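Local coordinates for DUF1214 domain-containing protein (Burkholderia cenocepacia, PDB 6ANS) that is of unknown function but belongs to the DUF1214 family, pairs with a second copy of itself and binds a sodium ion in the crystal, at residues V256-P261 and P376-V381; Q50-D55 and E65-L70. All blocks are in the same frame, centred on the assembly; numbering follows the deposited sequence.

Interaction 1 (V256-P261 and P376-V381); sequences VNALPP and PRTRVV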
ATOM      1  N   VAL A 256      25.999 -19.679  12.586  1.00 34.33           N
ATOM      2  CA  VAL A 256      26.096 -18.229  12.465  1.00 39.64           C
ATOM      3  C   VAL A 256      27.346 -17.851  11.678  1.00 38.03           C
ATOM      4  O   VAL A 256      28.419 -18.436  11.864  1.00 39.75           O
ATOM      5  CB  VAL A 256      26.107 -17.590  13.865  1.00 40.07           C
ATOM      6  CG1 VAL A 256      27.298 -18.110  14.690  1.00 35.47           C
ATOM      7  CG2 VAL A 256      26.158 -16.063  13.783  1.00 33.32           C
ATOM      8  N   ASN A 257      27.206 -16.871  10.785  1.00 37.24           N
ATOM      9  CA  ASN A 257      28.286 -16.343   9.947  1.00 34.57           C
ATOM     10  C   ASN A 257      28.828 -17.348   8.934  1.00 36.41           C
ATOM     11  O   ASN A 257      29.835 -17.066   8.289  1.00 34.72           O
ATOM     12  CB  ASN A 257      29.455 -15.795  10.782  1.00 35.77           C
ATOM     13  CG  ASN A 257      29.100 -14.498  11.505  1.00 42.74           C
ATOM     14  OD1 ASN A 257      28.274 -13.717  11.029  1.00 43.88           O
ATOM     15  ND2 ASN A 257      29.736 -14.258  12.642  1.00 34.87           N
ATOM     16  N   ALA A 258      28.213 -18.518   8.787  1.00 33.69           N
ATOM     17  CA  ALA A 258      28.428 -19.373   7.628  1.00 37.12           C
ATOM     18  C   ALA A 258      27.197 -19.271   6.738  1.00 36.97           C
ATOM     19  O   ALA A 258      26.190 -18.686   7.121  1.00 32.57           O
ATOM     20  CB  ALA A 258      28.699 -20.833   8.040  1.00 34.89           C
ATOM     21  N   LEU A 259      27.258 -19.852   5.546  1.00 37.70           N
ATOM     22  CA  LEU A 259      26.151 -19.751   4.590  1.00 34.50           C
ATOM     23  C   LEU A 259      25.884 -21.105   3.947  1.00 42.89           C
ATOM     24  O   LEU A 259      26.061 -21.283   2.735  1.00 42.63           O
ATOM     25  CB  LEU A 259      26.463 -18.689   3.535  1.00 32.62           C
ATOM     26  CG  LEU A 259      25.320 -18.175   2.679  1.00 29.08           C
ATOM     27  CD1 LEU A 259      24.144 -17.836   3.560  1.00 33.20           C
ATOM     28  CD2 LEU A 259      25.798 -16.925   1.905  1.00 29.83           C
ATOM     29  N   PRO A 260      25.429 -22.084   4.732  1.00 42.11           N
ATOM     30  CA  PRO A 260      25.204 -23.422   4.191  1.00 43.91           C
ATOM     31  C   PRO A 260      23.995 -23.452   3.275  1.00 38.25           C
ATOM     32  O   PRO A 260      23.113 -22.580   3.367  1.00 38.29           O
ATOM     33  CB  PRO A 260      24.975 -24.276   5.451  1.00 44.70           C
ATOM     34  CG  PRO A 260      24.363 -23.337   6.411  1.00 43.43           C
ATOM     35  CD  PRO A 260      25.028 -21.999   6.149  1.00 43.66           C
ATOM     36  N   PRO A 261      23.928 -24.441   2.378  1.00 40.45           N
ATOM     37  CA  PRO A 261      22.718 -24.627   1.562  1.00 40.45           C
ATOM     38  C   PRO A 261      21.505 -24.865   2.451  1.00 39.50           C
ATOM     39  O   PRO A 261      21.586 -25.566   3.460  1.00 32.06           O
ATOM     40  CB  PRO A 261      23.041 -25.872   0.718  1.00 41.53           C
ATOM     41  CG  PRO A 261      24.530 -26.060   0.810  1.00 40.10           C
ATOM     42  CD  PRO A 261      24.945 -25.482   2.131  1.00 40.79           C
ATOM     43  N   PRO A 376      28.944 -21.152  -1.255  1.00 33.36           N
ATOM     44  CA  PRO A 376      29.869 -20.149  -0.719  1.00 41.69           C
ATOM     45  C   PRO A 376      30.558 -20.617   0.557  1.00 42.32           C
ATOM     46  O   PRO A 376      29.976 -21.325   1.383  1.00 44.08           O
ATOM     47  CB  PRO A 376      28.965 -18.938  -0.448  1.00 32.92           C
ATOM     48  CG  PRO A 376      27.733 -19.169  -1.276  1.00 33.01           C
ATOM     49  CD  PRO A 376      27.558 -20.659  -1.288  1.00 33.83           C
ATOM     50  N   ARG A 377      31.813 -20.214   0.705  1.00 38.32           N
ATOM     51  CA  ARG A 377      32.524 -20.298   1.967  1.00 37.32           C
ATOM     52  C   ARG A 377      32.597 -18.903   2.577  1.00 38.29           C
ATOM     53  O   ARG A 377      32.481 -17.891   1.880  1.00 38.51           O
ATOM     54  CB  ARG A 377      33.932 -20.873   1.782  1.00 39.30           C
ATOM     55  CG  ARG A 377      34.776 -20.187   0.729  1.00 47.36           C
ATOM     56  CD  ARG A 377      36.055 -20.995   0.415  1.00 47.23           C
ATOM     57  NE  ARG A 377      36.829 -20.403  -0.680  1.00 46.58           N
ATOM     58  CZ  ARG A 377      37.634 -19.356  -0.531  1.00 54.51           C
ATOM     59  NH1 ARG A 377      37.775 -18.799   0.665  1.00 63.73           N
ATOM     60  NH2 ARG A 377      38.305 -18.869  -1.566  1.00 54.19           N
ATOM     61  N   THR A 378      32.760 -18.862   3.898  1.00 37.34           N
ATOM     62  CA  THR A 378      32.777 -17.613   4.641  1.00 36.94           C
ATOM     63  C   THR A 378      33.908 -17.644   5.660  1.00 41.82           C
ATOM     64  O   THR A 378      34.352 -18.710   6.092  1.00 43.14           O
ATOM     65  CB  THR A 378      31.459 -17.367   5.387  1.00 45.59           C
ATOM     66  OG1 THR A 378      31.348 -18.310   6.460  1.00 40.13           O
ATOM     67  CG2 THR A 378      30.256 -17.519   4.448  1.00 33.93           C
ATOM     68  N   ARG A 379      34.360 -16.453   6.052  1.00 44.86           N
ATOM     69  CA  ARG A 379      35.241 -16.311   7.204  1.00 45.27           C
ATOM     70  C   ARG A 379      35.102 -14.893   7.742  1.00 43.88           C
ATOM     71  O   ARG A 379      34.757 -13.965   7.004  1.00 42.44           O
ATOM     72  CB  ARG A 379      36.697 -16.636   6.859  1.00 51.09           C
ATOM     73  CG  ARG A 379      37.383 -15.644   5.957  1.00 58.34           C
ATOM     74  CD  ARG A 379      38.732 -16.182   5.482  1.00 62.69           C
ATOM     75  NE  ARG A 379      39.535 -15.141   4.843  1.00 64.95           N
ATOM     76  CZ  ARG A 379      39.392 -14.768   3.575  1.00 60.31           C
ATOM     77  NH1 ARG A 379      38.470 -15.352   2.818  1.00 47.36           N
ATOM     78  NH2 ARG A 379      40.163 -13.808   3.069  1.00 63.72           N
ATOM     79  N   VAL A 380      35.296 -14.752   9.051  1.00 44.43           N
ATOM     80  CA  VAL A 380      35.245 -13.461   9.728  1.00 47.80           C
ATOM     81  C   VAL A 380      36.658 -12.934   9.930  1.00 47.88           C
ATOM     82  O   VAL A 380      37.531 -13.650  10.435  1.00 47.86           O
ATOM     83  CB  VAL A 380      34.507 -13.563  11.073  1.00 49.57           C
ATOM     84  CG1 VAL A 380      34.550 -12.216  11.789  1.00 49.18           C
ATOM     85  CG2 VAL A 380      33.066 -14.012  10.853  1.00 44.25           C
ATOM     86  N   VAL A 381      36.891 -11.684   9.528  1.00 44.52           N
ATOM     87  CA  VAL A 381      38.176 -11.021   9.718  1.00 47.20           C
ATOM     88  C   VAL A 381      37.929  -9.626  10.282  1.00 49.51           C
ATOM     89  O   VAL A 381      36.794  -9.159  10.380  1.00 42.12           O
ATOM     90  CB  VAL A 381      38.996 -10.933   8.417  1.00 50.23           C
ATOM     91  CG1 VAL A 381      39.169 -12.316   7.795  1.00 49.88           C
ATOM     92  CG2 VAL A 381      38.323  -9.975   7.446  1.00 54.18           C
TER
HETATM   93  O   HOH W   1      27.690 -22.981   1.343  1.00 37.37           O
HETATM   94  O   HOH W   2      29.374 -21.252   4.358  1.00 40.71           O

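Interaction 2 (Q50-D55 and E65-L70); sequences QILRTD and EGFRYL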
ATOM      1  N   GLN A  50       6.099 -12.816  19.384  1.00 26.07           N
ATOM      2  CA  GLN A  50       7.113 -13.304  18.450  1.00 28.54           C
ATOM      3  C   GLN A  50       8.339 -12.391  18.407  1.00 27.18           C
ATOM      4  O   GLN A  50       9.444 -12.852  18.103  1.00 36.48           O
ATOM      5  CB  GLN A  50       6.523 -13.435  17.046  1.00 28.12           C
ATOM      6  CG  GLN A  50       5.352 -14.375  16.962  1.00 22.43           C
ATOM      7  CD  GLN A  50       5.695 -15.752  17.481  1.00 23.30           C
ATOM      8  OE1 GLN A  50       6.816 -16.221  17.326  1.00 30.37           O
ATOM      9  NE2 GLN A  50       4.725 -16.407  18.100  1.00 25.05           N
ATOM     10  N   ILE A  51       8.167 -11.104  18.709  1.00 25.47           N
ATOM     11  CA  ILE A  51       9.293 -10.175  18.740  1.00 28.12           C
ATOM     12  C   ILE A  51      10.054 -10.320  20.048  1.00 32.62           C
ATOM     13  O   ILE A  51      11.284 -10.213  20.086  1.00 30.73           O
ATOM     14  CB  ILE A  51       8.773  -8.740  18.546  1.00 26.98           C
ATOM     15  CG1 ILE A  51       7.894  -8.681  17.302  1.00 22.10           C
ATOM     16  CG2 ILE A  51       9.925  -7.727  18.460  1.00 23.88           C
ATOM     17  CD1 ILE A  51       8.560  -9.259  16.072  1.00 21.07           C
ATOM     18  N   LEU A  52       9.329 -10.587  21.133  1.00 26.69           N
ATOM     19  CA  LEU A  52       9.892 -10.664  22.471  1.00 29.00           C
ATOM     20  C   LEU A  52      10.495 -12.024  22.799  1.00 28.07           C
ATOM     21  O   LEU A  52      11.137 -12.145  23.847  1.00 30.82           O
ATOM     22  CB  LEU A  52       8.817 -10.308  23.497  1.00 26.34           C
ATOM     23  CG  LEU A  52       8.261  -8.888  23.311  1.00 29.93           C
ATOM     24  CD1 LEU A  52       7.068  -8.640  24.234  1.00 34.70           C
ATOM     25  CD2 LEU A  52       9.362  -7.859  23.570  1.00 24.25           C
ATOM     26  N   ARG A  53      10.294 -13.028  21.941  1.00 29.38           N
ATOM     27  CA  ARG A  53      10.898 -14.354  22.091  1.00 35.13           C
ATOM     28  C   ARG A  53      12.326 -14.275  22.603  1.00 34.93           C
ATOM     29  O   ARG A  53      13.142 -13.497  22.101  1.00 32.99           O
ATOM     30  CB  ARG A  53      10.907 -15.098  20.756  1.00 35.61           C
ATOM     31  CG  ARG A  53       9.582 -15.562  20.259  1.00 44.93           C
ATOM     32  CD  ARG A  53       9.679 -15.967  18.781  1.00 37.66           C
ATOM     33  NE  ARG A  53      10.537 -17.134  18.551  1.00 28.33           N
ATOM     34  CZ  ARG A  53      10.321 -18.023  17.581  1.00 32.54           C
ATOM     35  NH1 ARG A  53       9.273 -17.878  16.792  1.00 30.56           N
ATOM     36  NH2 ARG A  53      11.139 -19.056  17.396  1.00 30.17           N
ATOM     37  N   THR A  54      12.628 -15.119  23.586  1.00 30.84           N
ATOM     38  CA  THR A  54      13.956 -15.106  24.176  1.00 34.73           C
ATOM     39  C   THR A  54      15.009 -15.685  23.245  1.00 32.47           C
ATOM     40  O   THR A  54      16.198 -15.424  23.449  1.00 40.04           O
ATOM     41  CB  THR A  54      13.948 -15.873  25.508  1.00 38.93           C
ATOM     42  OG1 THR A  54      13.485 -17.206  25.277  1.00 45.45           O
ATOM     43  CG2 THR A  54      13.047 -15.183  26.538  1.00 36.22           C
ATOM     44  N   ASP A  55      14.614 -16.442  22.219  1.00 35.34           N
ATOM     45  CA  ASP A  55      15.593 -16.893  21.239  1.00 35.63           C
ATOM     46  C   ASP A  55      15.864 -15.862  20.141  1.00 33.52           C
ATOM     47  O   ASP A  55      16.622 -16.159  19.217  1.00 35.85           O
ATOM     48  CB  ASP A  55      15.171 -18.239  20.618  1.00 36.36           C
ATOM     49  CG  ASP A  55      13.887 -18.158  19.776  1.00 40.19           C
ATOM     50  OD1 ASP A  55      13.311 -17.054  19.608  1.00 31.82           O
ATOM     51  OD2 ASP A  55      13.455 -19.230  19.271  1.00 32.75           O
ATOM     52  N   GLU A  65      12.862  -2.716  15.063  1.00 27.62           N
ATOM     53  CA  GLU A  65      12.480  -3.145  13.723  1.00 27.49           C
ATOM     54  C   GLU A  65      11.461  -4.267  13.761  1.00 29.57           C
ATOM     55  O   GLU A  65      10.594  -4.339  12.884  1.00 28.17           O
ATOM     56  CB  GLU A  65      13.716  -3.567  12.925  1.00 21.94           C
ATOM     57  CG  GLU A  65      14.525  -2.380  12.485  1.00 22.63           C
ATOM     58  CD  GLU A  65      15.648  -2.724  11.540  1.00 34.60           C
ATOM     59  OE1 GLU A  65      16.017  -3.907  11.451  1.00 39.27           O
ATOM     60  OE2 GLU A  65      16.177  -1.794  10.892  1.00 38.61           O
ATOM     61  N   GLY A  66      11.521  -5.125  14.782  1.00 26.78           N
ATOM     62  CA  GLY A  66      10.564  -6.213  14.872  1.00 23.48           C
ATOM     63  C   GLY A  66       9.130  -5.741  14.997  1.00 27.37           C
ATOM     64  O   GLY A  66       8.230  -6.292  14.360  1.00 21.95           O
ATOM     65  N   PHE A  67       8.888  -4.719  15.825  1.00 22.64           N
ATOM     66  CA  PHE A  67       7.521  -4.222  15.935  1.00 23.70           C
ATOM     67  C   PHE A  67       7.089  -3.469  14.677  1.00 20.27           C
ATOM     68  O   PHE A  67       5.907  -3.499  14.313  1.00 25.36           O
ATOM     69  CB  PHE A  67       7.372  -3.363  17.194  1.00 20.77           C
ATOM     70  CG  PHE A  67       7.446  -4.161  18.474  1.00 25.16           C
ATOM     71  CD1 PHE A  67       6.452  -5.077  18.799  1.00 25.52           C
ATOM     72  CD2 PHE A  67       8.524  -4.017  19.332  1.00 22.77           C
ATOM     73  CE1 PHE A  67       6.526  -5.835  19.977  1.00 23.89           C
ATOM     74  CE2 PHE A  67       8.609  -4.765  20.503  1.00 23.31           C
ATOM     75  CZ  PHE A  67       7.606  -5.669  20.833  1.00 26.09           C
ATOM     76  N   ARG A  68       8.003  -2.766  14.009  1.00 20.82           N
ATOM     77  CA  ARG A  68       7.628  -2.203  12.716  1.00 23.62           C
ATOM     78  C   ARG A  68       7.285  -3.311  11.735  1.00 22.40           C
ATOM     79  O   ARG A  68       6.313  -3.211  10.973  1.00 19.19           O
ATOM     80  CB  ARG A  68       8.738  -1.341  12.142  1.00 21.02           C
ATOM     81  CG  ARG A  68       8.356  -0.763  10.734  1.00 20.47           C
ATOM     82  CD  ARG A  68       9.440   0.137  10.193  1.00 22.65           C
ATOM     83  NE  ARG A  68      10.661  -0.618   9.965  1.00 28.79           N
ATOM     84  CZ  ARG A  68      11.792  -0.096   9.500  1.00 29.48           C
ATOM     85  NH1 ARG A  68      11.871   1.197   9.208  1.00 29.39           N
ATOM     86  NH2 ARG A  68      12.844  -0.877   9.314  1.00 31.92           N
ATOM     87  N   TYR A  69       8.071  -4.383  11.767  1.00 19.45           N
ATOM     88  CA  TYR A  69       7.823  -5.556  10.939  1.00 24.69           C
ATOM     89  C   TYR A  69       6.402  -6.073  11.117  1.00 26.18           C
ATOM     90  O   TYR A  69       5.711  -6.353  10.134  1.00 25.01           O
ATOM     91  CB  TYR A  69       8.866  -6.609  11.300  1.00 21.91           C
ATOM     92  CG  TYR A  69       8.664  -8.020  10.820  1.00 22.52           C
ATOM     93  CD1 TYR A  69       8.659  -8.341   9.444  1.00 25.01           C
ATOM     94  CD2 TYR A  69       8.600  -9.054  11.741  1.00 25.48           C
ATOM     95  CE1 TYR A  69       8.539  -9.669   9.017  1.00 19.53           C
ATOM     96  CE2 TYR A  69       8.490 -10.391  11.336  1.00 25.37           C
ATOM     97  CZ  TYR A  69       8.458 -10.694   9.989  1.00 19.88           C
ATOM     98  OH  TYR A  69       8.345 -12.019   9.636  1.00 26.33           O
ATOM     99  N   LEU A  70       5.935  -6.172  12.370  1.00 24.97           N
ATOM    100  CA  LEU A  70       4.566  -6.623  12.611  1.00 19.00           C
ATOM    101  C   LEU A  70       3.559  -5.709  11.928  1.00 20.35           C
ATOM    102  O   LEU A  70       2.622  -6.183  11.271  1.00 21.72           O
ATOM    103  CB  LEU A  70       4.263  -6.715  14.116  1.00 24.22           C
ATOM    104  CG  LEU A  70       4.963  -7.750  14.994  1.00 24.05           C
ATOM    105  CD1 LEU A  70       4.276  -7.846  16.352  1.00 23.22           C
ATOM    106  CD2 LEU A  70       5.002  -9.121  14.315  1.00 24.21           C
TER

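Interaction 1 (V256-P261 and P376-V381)
Ala258 and Thr378 bring the two backbones to 5.6 Å, measured between their CA atoms, where the irregular segment 256-261 runs roughly antiparallel to 376-381. Strand 377-382 is an outermost strand of a mixed four-stranded sheet; segment 256-261 follows the edge of an antiparallel sheet, where the backbone of Asn257 bonds to Cys282. The contact therefore bridges the margins of two beta-sheets, without any direct backbone hydrogen bond between its segments.

Two waters take the place of such bonds near Pro376. One donates to Leu259 O and to Pro376 O; the other accepts from Leu259 N, 2.8 Å away, and donates to the same Pro376 O, which is thus gripped twice. Beside this water bridge, Leu259 CD2 packs 4.3 Å from Pro376 CG, and both side chains touch Trp365 of strand 360-368.

Farther along, Val380 CG2 lies across the Asn257 side chain, nearest to ND2 at 3.8 Å, while Asn257 OD1 takes the backbone N-H of Ser284. Thr378 supplies the direct polar link. With chi1 at 70° its OG1 stands between the backbone N and the carbonyl carbon, and CG2 is left to pack against Leu259 CB at 4.1 Å. The hydroxyl donates to Asn257 O over 2.7 Å, in the carbonyl plane on a lone pair, at a C=O...OG1 angle of 136°.

Interaction 2 (Q50-D55 and E65-L70)
Ile51 fits as a knob into a hole formed by Gly66, Phe67, Tyr69 and Leu70, joining the short helix 48-52 to the long helix 60-83 in a helical hairpin. It is by far the main contributor, and its two branches do different work. CG2, anti to the backbone N, stands over the centre of the Phe67 ring, 3.9 Å from the centroid and 13° off the normal, a CH-pi contact. Gly66, with no side chain, leaves room for this branch, and here the two segments come nearest, 5.7 Å between the CA atoms of Ile51 and Gly66. CG1, which lies beside the backbone N (chi1 -52°), carries CD1 onto the backbone of helix 60-83: CD1 rests against Gly66 O at 3.4 Å, an oxygen already taken by the helical bond from Leu70 N.

Phe67, next in buried surface, is also met at its edge: Leu52 CD2 lies near the ring plane, 3.9 Å from CZ, the two side chains crossing at about a right angle. Leu70 lines another side of the hole, sliding past Ile51 in the opposite direction, with its CD1 3.8 Å from Ile51 CG1. Tyr69 offers a ring edge to Ile51 CD1.

Where helix 48-52 ends, Arg53 grips both carboxylate oxygens of Asp55 side-on through NE and NH2, while its NH1 donates to Gln50 OE1. NH2 also pairs with Asp247 of helix 224-251, against which Gln50 and Asp55 pack. Trp312 joins Ile51 and Tyr69 from within the chain, and helix 35-46 of the second subunit brings Trp37 against Phe67 and Leu70, placing the hairpin at the dimer interface.

In the fold
From the N terminus, interaction 2 comes first: it closes the short loop between helix 48-52 and helix 60-83, with the first turn of the latter, folding a hairpin within the helical part of the chain. The chain then runs through the first pair of sheets and helix 224-251 before interaction 1 opens. That contact closes a far longer loop of 114 residues, which contains strands of both later sheets, and ties the segment leaving helix 224-251 to the strand that precedes the C-terminal helix. The two contacts follow in series, neither nested nor crossed, with centres about 25 Å apart. Helix 224-251 relates them: it flanks 50-55 and leads into 256-261.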